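Local coordinates for protein malate dehydrogenase (Naegleria fowleri, PDB 6UM4) that probably catalyses the reversible, nicotinamide-cofactor-dependent interconversion of malate and oxaloacetate, at residues A[253-261]-A[312-323]; A[345-356]-A[373-384]. All coordinates share one frame; numbering follows the deposited sequence.

Contact 1: A[253-261]-A[312-323]; sequences HDRGLAQVA and FIPNVQQRGAAI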
loop_
_atom_site.group_PDB
_atom_site.type_symbol
_atom_site.label_atom_id
_atom_site.label_comp_id
_atom_site.label_asym_id
_atom_site.label_seq_id
_atom_site.Cartn_x
_atom_site.Cartn_y
_atom_site.Cartn_z
ATOM N N HIS A 253 6.224 18.155 1.402
ATOM C CA HIS A 253 6.714 18.387 0.048
ATOM C C HIS A 253 5.709 17.917 -1.001
ATOM O O HIS A 253 5.304 18.684 -1.883
ATOM C CB HIS A 253 8.060 17.675 -0.113
ATOM C CG HIS A 253 8.663 17.811 -1.471
ATOM N ND1 HIS A 253 9.706 18.670 -1.735
ATOM C CD2 HIS A 253 8.380 17.190 -2.640
ATOM C CE1 HIS A 253 10.040 18.579 -3.010
ATOM N NE2 HIS A 253 9.252 17.684 -3.583
ATOM N N ASP A 254 5.272 16.662 -0.896
ATOM C CA ASP A 254 4.336 16.128 -1.870
ATOM C C ASP A 254 2.990 16.839 -1.805
ATOM O O ASP A 254 2.280 16.911 -2.817
ATOM C CB ASP A 254 4.156 14.607 -1.665
ATOM C CG ASP A 254 5.403 13.812 -2.050
ATOM O OD1 ASP A 254 6.276 14.358 -2.779
ATOM O OD2 ASP A 254 5.524 12.644 -1.602
ATOM N N ARG A 255 2.582 17.301 -0.620
ATOM C CA ARG A 255 1.327 18.036 -0.532
ATOM C C ARG A 255 1.422 19.359 -1.275
ATOM O O ARG A 255 0.462 19.775 -1.932
ATOM C CB ARG A 255 0.939 18.259 0.926
ATOM C CG ARG A 255 0.421 17.008 1.606
ATOM C CD ARG A 255 0.363 17.199 3.097
ATOM N NE ARG A 255 -0.479 16.200 3.739
ATOM C CZ ARG A 255 -0.514 16.003 5.047
ATOM N NH1 ARG A 255 0.266 16.730 5.849
ATOM N NH2 ARG A 255 -1.308 15.071 5.551
ATOM N N GLY A 256 2.578 20.025 -1.184
ATOM C CA GLY A 256 2.789 21.230 -1.967
ATOM C C GLY A 256 2.714 20.962 -3.457
ATOM O O GLY A 256 2.066 21.708 -4.203
ATOM N N LEU A 257 3.383 19.895 -3.911
ATOM C CA LEU A 257 3.312 19.520 -5.317
ATOM C C LEU A 257 1.873 19.307 -5.747
ATOM O O LEU A 257 1.497 19.661 -6.869
ATOM C CB LEU A 257 4.134 18.258 -5.589
ATOM C CG LEU A 257 5.638 18.284 -5.351
ATOM C CD1 LEU A 257 6.202 16.932 -5.680
ATOM C CD2 LEU A 257 6.291 19.337 -6.224
ATOM N N ALA A 258 1.051 18.713 -4.884
ATOM C CA ALA A 258 -0.329 18.473 -5.302
ATOM C C ALA A 258 -1.120 19.768 -5.337
ATOM O O ALA A 258 -1.995 19.925 -6.195
ATOM C CB ALA A 258 -1.021 17.443 -4.408
ATOM N N GLN A 259 -0.837 20.701 -4.424
ATOM C CA GLN A 259 -1.532 21.989 -4.476
ATOM C C GLN A 259 -1.213 22.725 -5.769
ATOM O O GLN A 259 -2.114 23.254 -6.428
ATOM C CB GLN A 259 -1.183 22.850 -3.258
ATOM C CG GLN A 259 -1.774 22.331 -1.930
ATOM C CD GLN A 259 -3.318 22.303 -1.929
ATOM O OE1 GLN A 259 -3.970 23.275 -2.300
ATOM N NE2 GLN A 259 -3.892 21.178 -1.517
ATOM N N VAL A 260 0.063 22.748 -6.164
ATOM C CA VAL A 260 0.442 23.386 -7.423
ATOM C C VAL A 260 -0.291 22.747 -8.591
ATOM O O VAL A 260 -0.887 23.435 -9.428
ATOM C CB VAL A 260 1.959 23.299 -7.634
ATOM C CG1 VAL A 260 2.302 23.765 -9.040
ATOM C CG2 VAL A 260 2.697 24.109 -6.575
ATOM N N ALA A 261 -0.220 21.417 -8.687
ATOM C CA ALA A 261 -0.816 20.709 -9.811
ATOM C C ALA A 261 -2.321 20.931 -9.886
ATOM O O ALA A 261 -2.879 21.089 -10.979
ATOM C CB ALA A 261 -0.493 19.220 -9.709
ATOM N N PHE A 312 -1.838 29.091 -0.634
ATOM C CA PHE A 312 -0.938 27.960 -0.838
ATOM C C PHE A 312 -0.273 27.541 0.467
ATOM O O PHE A 312 -0.423 26.400 0.915
ATOM C CB PHE A 312 0.113 28.308 -1.886
ATOM C CG PHE A 312 1.131 27.241 -2.080
ATOM C CD1 PHE A 312 0.809 26.078 -2.786
ATOM C CD2 PHE A 312 2.410 27.376 -1.535
ATOM C CE1 PHE A 312 1.748 25.069 -2.980
ATOM C CE2 PHE A 312 3.359 26.370 -1.710
ATOM C CZ PHE A 312 3.036 25.212 -2.427
ATOM N N ILE A 313 0.454 28.454 1.108
ATOM C CA ILE A 313 1.174 28.087 2.326
ATOM C C ILE A 313 0.234 27.579 3.411
ATOM O O ILE A 313 0.529 26.532 4.009
ATOM C CB ILE A 313 2.057 29.254 2.802
ATOM C CG1 ILE A 313 3.261 29.416 1.878
ATOM C CG2 ILE A 313 2.517 28.985 4.236
ATOM C CD1 ILE A 313 4.164 30.579 2.248
ATOM N N PRO A 314 -0.872 28.254 3.735
ATOM C CA PRO A 314 -1.769 27.694 4.760
ATOM C C PRO A 314 -2.404 26.376 4.355
ATOM O O PRO A 314 -2.623 25.517 5.215
ATOM C CB PRO A 314 -2.823 28.792 4.952
ATOM C CG PRO A 314 -2.673 29.710 3.806
ATOM C CD PRO A 314 -1.272 29.616 3.336
ATOM N N ASN A 315 -2.733 26.194 3.073
ATOM C CA ASN A 315 -3.319 24.923 2.653
ATOM C C ASN A 315 -2.335 23.778 2.853
ATOM O O ASN A 315 -2.730 22.671 3.237
ATOM C CB ASN A 315 -3.755 24.981 1.191
ATOM C CG ASN A 315 -4.997 25.822 0.979
ATOM O OD1 ASN A 315 -5.761 26.071 1.911
ATOM N ND2 ASN A 315 -5.206 26.257 -0.254
ATOM N N VAL A 316 -1.049 24.033 2.589
ATOM C CA VAL A 316 -0.034 23.014 2.770
ATOM C C VAL A 316 0.170 22.738 4.254
ATOM O O VAL A 316 0.316 21.584 4.668
ATOM C CB VAL A 316 1.285 23.440 2.095
ATOM C CG1 VAL A 316 2.355 22.399 2.364
ATOM C CG2 VAL A 316 1.113 23.615 0.605
ATOM N N GLN A 317 0.191 23.793 5.074
ATOM C CA GLN A 317 0.424 23.627 6.504
ATOM C C GLN A 317 -0.728 22.893 7.171
ATOM O O GLN A 317 -0.511 22.109 8.101
ATOM C CB GLN A 317 0.614 24.998 7.173
ATOM C CG GLN A 317 1.880 25.745 6.805
ATOM C CD GLN A 317 1.835 27.191 7.257
ATOM O OE1 GLN A 317 0.751 27.775 7.424
ATOM N NE2 GLN A 317 3.010 27.785 7.468
ATOM N N GLN A 318 -1.959 23.121 6.701
ATOM C CA GLN A 318 -3.158 22.606 7.352
ATOM C C GLN A 318 -3.743 21.399 6.642
ATOM O O GLN A 318 -4.876 21.005 6.935
ATOM C CB GLN A 318 -4.216 23.704 7.461
ATOM C CG GLN A 318 -3.706 24.905 8.212
ATOM C CD GLN A 318 -3.281 24.541 9.620
ATOM O OE1 GLN A 318 -3.884 23.669 10.258
ATOM N NE2 GLN A 318 -2.222 25.186 10.107
ATOM N N ARG A 319 -2.998 20.813 5.709
ATOM C CA ARG A 319 -3.534 19.729 4.897
ATOM C C ARG A 319 -3.941 18.522 5.743
ATOM O O ARG A 319 -4.938 17.853 5.444
ATOM C CB ARG A 319 -2.506 19.340 3.843
ATOM C CG ARG A 319 -2.991 18.226 2.947
ATOM C CD ARG A 319 -4.188 18.620 2.122
ATOM N NE ARG A 319 -4.289 17.725 0.977
ATOM C CZ ARG A 319 -5.064 17.933 -0.080
ATOM N NH1 ARG A 319 -5.822 19.012 -0.147
ATOM N NH2 ARG A 319 -5.068 17.058 -1.071
ATOM N N GLY A 320 -3.171 18.207 6.783
ATOM C CA GLY A 320 -3.534 17.081 7.636
ATOM C C GLY A 320 -4.885 17.265 8.303
ATOM O O GLY A 320 -5.669 16.321 8.425
ATOM N N ALA A 321 -5.167 18.480 8.767
ATOM C CA ALA A 321 -6.455 18.723 9.401
ATOM C C ALA A 321 -7.590 18.579 8.399
ATOM O O ALA A 321 -8.686 18.136 8.766
ATOM C CB ALA A 321 -6.473 20.105 10.051
ATOM N N ALA A 322 -7.350 18.943 7.136
ATOM C CA ALA A 322 -8.393 18.824 6.119
ATOM C C ALA A 322 -8.755 17.369 5.861
ATOM O O ALA A 322 -9.934 17.039 5.687
ATOM C CB ALA A 322 -7.941 19.492 4.825
ATOM N N ILE A 323 -7.754 16.490 5.792
ATOM C CA ILE A 323 -8.031 15.076 5.568
ATOM C C ILE A 323 -8.789 14.474 6.746
ATOM O O ILE A 323 -9.708 13.669 6.559
ATOM C CB ILE A 323 -6.728 14.324 5.250
ATOM C CG1 ILE A 323 -6.206 14.794 3.891
ATOM C CG2 ILE A 323 -6.957 12.815 5.267
ATOM C CD1 ILE A 323 -4.894 14.246 3.536
HETATM O O HOH W 1 1.579 19.146 5.475
HETATM O O HOH W 2 -3.403 25.825 -2.258
#

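Contact 2: A[345-356]-A[373-384]; sequences DWVLGNSEWVSM and SMPVQCFGAGKY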
loop_
_atom_site.group_PDB
_atom_site.type_symbol
_atom_site.label_atom_id
_atom_site.label_comp_id
_atom_site.label_asym_id
_atom_site.label_seq_id
_atom_site.Cartn_x
_atom_site.Cartn_y
_atom_site.Cartn_z
ATOM N N ASP A 345 14.328 7.477 -2.553
ATOM C CA ASP A 345 15.227 8.500 -3.078
ATOM C C ASP A 345 16.551 8.553 -2.303
ATOM O O ASP A 345 17.619 8.738 -2.903
ATOM C CB ASP A 345 14.517 9.861 -3.052
ATOM C CG ASP A 345 13.279 9.906 -3.982
ATOM O OD1 ASP A 345 13.057 8.931 -4.741
ATOM O OD2 ASP A 345 12.533 10.914 -3.960
ATOM N N TRP A 346 16.505 8.383 -0.976
ATOM C CA TRP A 346 17.737 8.373 -0.182
ATOM C C TRP A 346 18.700 7.299 -0.677
ATOM O O TRP A 346 19.912 7.537 -0.796
ATOM C CB TRP A 346 17.389 8.140 1.293
ATOM C CG TRP A 346 18.402 8.642 2.318
ATOM C CD1 TRP A 346 19.616 9.216 2.074
ATOM C CD2 TRP A 346 18.244 8.630 3.752
ATOM N NE1 TRP A 346 20.228 9.564 3.266
ATOM C CE2 TRP A 346 19.403 9.225 4.308
ATOM C CE3 TRP A 346 17.234 8.172 4.619
ATOM C CZ2 TRP A 346 19.585 9.369 5.689
ATOM C CZ3 TRP A 346 17.408 8.334 5.991
ATOM C CH2 TRP A 346 18.587 8.913 6.514
ATOM N N VAL A 347 18.172 6.117 -0.997
ATOM C CA VAL A 347 18.980 4.963 -1.388
ATOM C C VAL A 347 19.270 4.945 -2.885
ATOM O O VAL A 347 20.386 4.628 -3.302
ATOM C CB VAL A 347 18.268 3.670 -0.943
ATOM C CG1 VAL A 347 18.964 2.445 -1.496
ATOM C CG2 VAL A 347 18.137 3.626 0.562
ATOM N N LEU A 348 18.280 5.241 -3.726
ATOM C CA LEU A 348 18.452 5.074 -5.162
ATOM C C LEU A 348 18.597 6.386 -5.923
ATOM O O LEU A 348 18.910 6.354 -7.116
ATOM C CB LEU A 348 17.280 4.268 -5.742
ATOM C CG LEU A 348 17.136 2.858 -5.144
ATOM C CD1 LEU A 348 15.853 2.186 -5.594
ATOM C CD2 LEU A 348 18.335 1.981 -5.466
ATOM N N GLY A 349 18.404 7.526 -5.274
ATOM C CA GLY A 349 18.611 8.810 -5.915
ATOM C C GLY A 349 17.362 9.323 -6.614
ATOM O O GLY A 349 16.421 8.586 -6.901
ATOM N N ASN A 350 17.362 10.625 -6.878
ATOM C CA ASN A 350 16.245 11.278 -7.557
ATOM C C ASN A 350 16.790 12.570 -8.148
ATOM O O ASN A 350 17.449 13.338 -7.440
ATOM C CB ASN A 350 15.092 11.566 -6.582
ATOM C CG ASN A 350 13.837 12.114 -7.266
ATOM O OD1 ASN A 350 13.874 12.611 -8.395
ATOM N ND2 ASN A 350 12.728 12.084 -6.538
ATOM N N SER A 351 16.534 12.800 -9.436
ATOM C CA SER A 351 17.107 13.963 -10.110
ATOM C C SER A 351 16.433 15.274 -9.721
ATOM O O SER A 351 17.000 16.342 -9.978
ATOM C CB SER A 351 17.054 13.763 -11.625
ATOM O OG SER A 351 15.737 13.444 -12.044
ATOM N N GLU A 352 15.255 15.225 -9.118
ATOM C CA GLU A 352 14.531 16.428 -8.742
ATOM C C GLU A 352 14.884 16.830 -7.320
ATOM O O GLU A 352 15.302 16.004 -6.508
ATOM C CB GLU A 352 13.024 16.210 -8.859
ATOM C CG GLU A 352 12.574 15.925 -10.282
ATOM C CD GLU A 352 12.529 17.179 -11.136
ATOM O OE1 GLU A 352 12.443 18.295 -10.567
ATOM O OE2 GLU A 352 12.620 17.047 -12.376
ATOM N N TRP A 353 14.702 18.116 -7.020
ATOM C CA TRP A 353 14.781 18.547 -5.633
ATOM C C TRP A 353 13.771 17.768 -4.808
ATOM O O TRP A 353 12.600 17.647 -5.186
ATOM C CB TRP A 353 14.457 20.031 -5.481
ATOM C CG TRP A 353 15.360 20.997 -6.133
ATOM C CD1 TRP A 353 16.356 20.733 -7.022
ATOM C CD2 TRP A 353 15.313 22.422 -5.983
ATOM N NE1 TRP A 353 16.940 21.917 -7.433
ATOM C CE2 TRP A 353 16.314 22.964 -6.805
ATOM C CE3 TRP A 353 14.517 23.292 -5.228
ATOM C CZ2 TRP A 353 16.546 24.333 -6.888
ATOM C CZ3 TRP A 353 14.750 24.656 -5.319
ATOM C CH2 TRP A 353 15.750 25.159 -6.143
ATOM N N VAL A 354 14.206 17.270 -3.658
ATOM C CA VAL A 354 13.271 16.762 -2.671
ATOM C C VAL A 354 13.591 17.455 -1.358
ATOM O O VAL A 354 14.645 18.081 -1.197
ATOM C CB VAL A 354 13.318 15.216 -2.538
ATOM C CG1 VAL A 354 12.949 14.575 -3.862
ATOM C CG2 VAL A 354 14.699 14.740 -2.072
ATOM N N SER A 355 12.624 17.411 -0.447
ATOM C CA SER A 355 12.791 17.957 0.892
ATOM C C SER A 355 13.089 16.829 1.868
ATOM O O SER A 355 12.441 15.781 1.830
ATOM C CB SER A 355 11.551 18.727 1.346
ATOM O OG SER A 355 11.276 19.840 0.503
ATOM N N MET A 356 14.081 17.058 2.721
ATOM C CA MET A 356 14.453 16.220 3.849
ATOM C C MET A 356 14.844 17.145 4.992
ATOM O O MET A 356 15.464 18.183 4.751
ATOM C CB MET A 356 15.646 15.305 3.510
ATOM C CG MET A 356 15.381 14.297 2.359
ATOM S SD MET A 356 16.894 13.441 1.825
ATOM C CE MET A 356 17.084 12.206 3.118
ATOM N N SER A 373 14.590 21.142 7.504
ATOM C CA SER A 373 14.274 20.748 6.139
ATOM C C SER A 373 14.862 21.751 5.159
ATOM O O SER A 373 14.849 22.969 5.396
ATOM C CB SER A 373 12.754 20.649 5.966
ATOM O OG SER A 373 12.365 20.093 4.716
ATOM N N MET A 374 15.448 21.235 4.083
ATOM C CA MET A 374 16.083 22.065 3.069
ATOM C C MET A 374 15.874 21.407 1.715
ATOM O O MET A 374 15.714 20.187 1.637
ATOM C CB MET A 374 17.591 22.227 3.326
ATOM C CG MET A 374 17.974 22.724 4.697
ATOM S SD MET A 374 19.769 22.914 4.903
ATOM C CE MET A 374 19.822 22.802 6.696
ATOM N N PRO A 375 15.938 22.173 0.627
ATOM C CA PRO A 375 16.004 21.547 -0.706
ATOM C C PRO A 375 17.292 20.755 -0.842
ATOM O O PRO A 375 18.389 21.291 -0.653
ATOM C CB PRO A 375 15.996 22.742 -1.666
ATOM C CG PRO A 375 16.479 23.929 -0.812
ATOM C CD PRO A 375 15.903 23.647 0.554
ATOM N N VAL A 376 17.157 19.464 -1.154
ATOM C CA VAL A 376 18.317 18.608 -1.367
ATOM C C VAL A 376 18.157 17.817 -2.655
ATOM O O VAL A 376 17.049 17.611 -3.163
ATOM C CB VAL A 376 18.568 17.632 -0.205
ATOM C CG1 VAL A 376 18.625 18.376 1.121
ATOM C CG2 VAL A 376 17.521 16.496 -0.220
ATOM N N GLN A 377 19.297 17.389 -3.187
ATOM C CA GLN A 377 19.364 16.394 -4.240
ATOM C C GLN A 377 19.870 15.097 -3.632
ATOM O O GLN A 377 20.937 15.083 -3.003
ATOM C CB GLN A 377 20.297 16.824 -5.368
ATOM C CG GLN A 377 20.354 15.781 -6.469
ATOM C CD GLN A 377 20.886 16.341 -7.756
ATOM O OE1 GLN A 377 20.812 17.546 -7.995
ATOM N NE2 GLN A 377 21.408 15.467 -8.610
ATOM N N CYS A 378 19.109 14.020 -3.805
ATOM C CA CYS A 378 19.536 12.692 -3.369
ATOM C C CYS A 378 20.276 12.025 -4.516
ATOM O O CYS A 378 19.691 11.762 -5.567
ATOM C CB CYS A 378 18.351 11.845 -2.913
ATOM S SG CYS A 378 17.699 12.339 -1.292
ATOM N N PHE A 379 21.566 11.787 -4.339
ATOM C CA PHE A 379 22.335 11.136 -5.382
ATOM C C PHE A 379 22.246 9.621 -5.322
ATOM O O PHE A 379 22.714 8.954 -6.248
ATOM C CB PHE A 379 23.796 11.557 -5.284
ATOM C CG PHE A 379 23.976 13.015 -5.005
ATOM C CD1 PHE A 379 23.553 13.967 -5.921
ATOM C CD2 PHE A 379 24.596 13.435 -3.837
ATOM C CE1 PHE A 379 23.725 15.305 -5.662
ATOM C CE2 PHE A 379 24.778 14.772 -3.579
ATOM C CZ PHE A 379 24.347 15.713 -4.490
ATOM N N GLY A 380 21.665 9.068 -4.262
ATOM C CA GLY A 380 21.609 7.634 -4.064
ATOM C C GLY A 380 22.722 7.151 -3.153
ATOM O O GLY A 380 23.672 7.868 -2.838
ATOM N N ALA A 381 22.602 5.884 -2.748
ATOM C CA ALA A 381 23.584 5.234 -1.879
ATOM C C ALA A 381 23.777 6.015 -0.580
ATOM O O ALA A 381 24.883 6.111 -0.054
ATOM C CB ALA A 381 24.917 5.024 -2.598
ATOM N N GLY A 382 22.696 6.609 -0.077
ATOM C CA GLY A 382 22.699 7.306 1.194
ATOM C C GLY A 382 23.236 8.720 1.180
ATOM O O GLY A 382 23.196 9.383 2.222
ATOM N N LYS A 383 23.657 9.237 0.030
ATOM C CA LYS A 383 24.306 10.544 -0.045
ATOM C C LYS A 383 23.362 11.589 -0.627
ATOM O O LYS A 383 22.782 11.386 -1.699
ATOM C CB LYS A 383 25.582 10.447 -0.885
ATOM C CG LYS A 383 26.529 9.339 -0.426
ATOM C CD LYS A 383 27.368 8.812 -1.581
ATOM C CE LYS A 383 28.399 7.773 -1.126
ATOM N NZ LYS A 383 27.834 6.464 -0.649
ATOM N N TYR A 384 23.252 12.727 0.054
ATOM C CA TYR A 384 22.466 13.856 -0.425
ATOM C C TYR A 384 23.257 15.135 -0.197
ATOM O O TYR A 384 24.205 15.171 0.590
ATOM C CB TYR A 384 21.091 13.965 0.271
ATOM C CG TYR A 384 21.177 14.048 1.785
ATOM C CD1 TYR A 384 21.579 15.218 2.423
ATOM C CD2 TYR A 384 20.843 12.954 2.580
ATOM C CE1 TYR A 384 21.666 15.294 3.815
ATOM C CE2 TYR A 384 20.907 13.029 3.963
ATOM C CZ TYR A 384 21.322 14.195 4.580
ATOM O OH TYR A 384 21.398 14.256 5.960
HETATM O O HOH W 3 20.658 9.801 -1.902
HETATM O O HOH W 4 17.015 14.212 -5.235
#

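Contact 1: A[253-261]-A[312-323]
Gly256 and Val316 bring the backbones together, their CA atoms 5.8 Å apart, where helix 253-261 crosses segment 312-317 at 134° with axes 9.4 Å apart. A break at Gln318, which leaves helical geometry and takes the N-cap position of the next helix, reorients the chain, so that 319-323 makes 77° with 253-261. With no side chain at Gly256, the partner comes close to its backbone: Val316 CG2 lies 3.9 Å from Gly256 CA, and the Phe312 ring directs its edge at the carbonyl, CE1 being 3.6 Å from Gly256 O. With CG anti to the backbone N (chi1 176°), Phe312 also brings CE1 to 3.7 Å from Gln259 CB, while Val260 CG2 approaches the ring obliquely.

Gln259 is a knob in the hole formed by Phe312, Asn315, Val316 and Arg319. Its side chain crosses that of Asn315 at about a right angle, and one water joins OE1 to Asn315 ND2. Its NE2 lies over a face of the Arg319 guanidinium, 3.2 Å from NH1; both are donors, so this is packing without a hydrogen bond. The extended Arg255 crosses Arg319, NE coming within 3.3 Å of Arg319 CG, and its guanidinium turns one face to Gly320 N. A second water, at the guanidinium edge, links Arg255 NH1 to Val316 O, 2.8 Å from NH1. The neighbouring arginines share Asp152 of the second subunit, which salt-bridges Arg319 NE and pairs weakly with Arg255. Gln259 thus makes a single knob-into-hole contact within helix-on-helix packing of the C-terminal alpha/beta domain of the lactate/malate dehydrogenase family, whose arginine end here forms part of the dimer interface.

Contact 2: A[345-356]-A[373-384]
Val354 and Val376 form a reciprocal antiparallel hydrogen-bonded pair, each N reaching the other's O, with Val354 N to Val376 O at 2.9 Å. Ser355 with Pro375 follows as a non-hydrogen-bonded pair, and Met374 N to Met356 O, 3.1 Å, continues the register. At the other end the helix terminus meets the type I' turn 380-383. Gly382 N donates to Trp346 O at 3.0 Å, Ala381 N donates to Val347 O, and Trp346 NE1 returns a weak bond to Gly382 O. Gly349 and Gly380, both with positive phi, allow a very close passage here, their CA atoms 3.7 Å apart.

Polar side chains brace the connection from helix to strand. Asn350 ND2 donates to Asp345 OD2 at 2.8 Å; that oxygen lies in the Asn350 amide plane, whereas ND2 meets it from above the carboxylate plane, 59° out of it. Arg250 is a salt-bridge partner of the same oxygen. Asn350 OD1 accepts from Glu352 N, closing an Asx turn at the corner.

Apolar packing centres on Met356. Its sulfur touches Cys378 SG at 3.4 Å and Val376 CG2 at 3.7 Å, and makes an oblique Met-aromatic contact, SD being 4.6 Å from the Tyr384 ring centroid. The bend at chi3 (78°) carries CE against both aromatic residues, over a face of Trp346 and obliquely to Tyr384. Those two rings lie side by side with planes 46° apart, Trp346 NE1 being at the Tyr384 edge.

Strand 371-380 is the middle of a three-stranded antiparallel sheet, between 353-359 and 383-386. Trp346, Met356 and Tyr384 all pack on Thr246 of strand 245-247, whereas Trp353, Ser355 and Pro375 lie against strand 271-277.

From the N terminus, the chain passes through the parallel sheet, ending with strand 245-247, and enters helix 250-264. Contact 1 closes a loop of 50 residues holding the antiparallel strands 271-277, 285-287 and 292-293. Helix 319-327 then leads to helix 332-348, where contact 2 opens; it closes a shorter loop, with 16 residues between its segments, that includes the far end of the hairpin 353-359/371-380. The two loops are in series, neither nested nor crossed, with centres 21 Å apart. Even so they meet: His253 ND1 lies 3.0 Å from Ser355 OG, a probable hydrogen bond tying helix 250-264 to the hairpin. Contact 1 faces the second subunit, whereas contact 2 lies within its own chain.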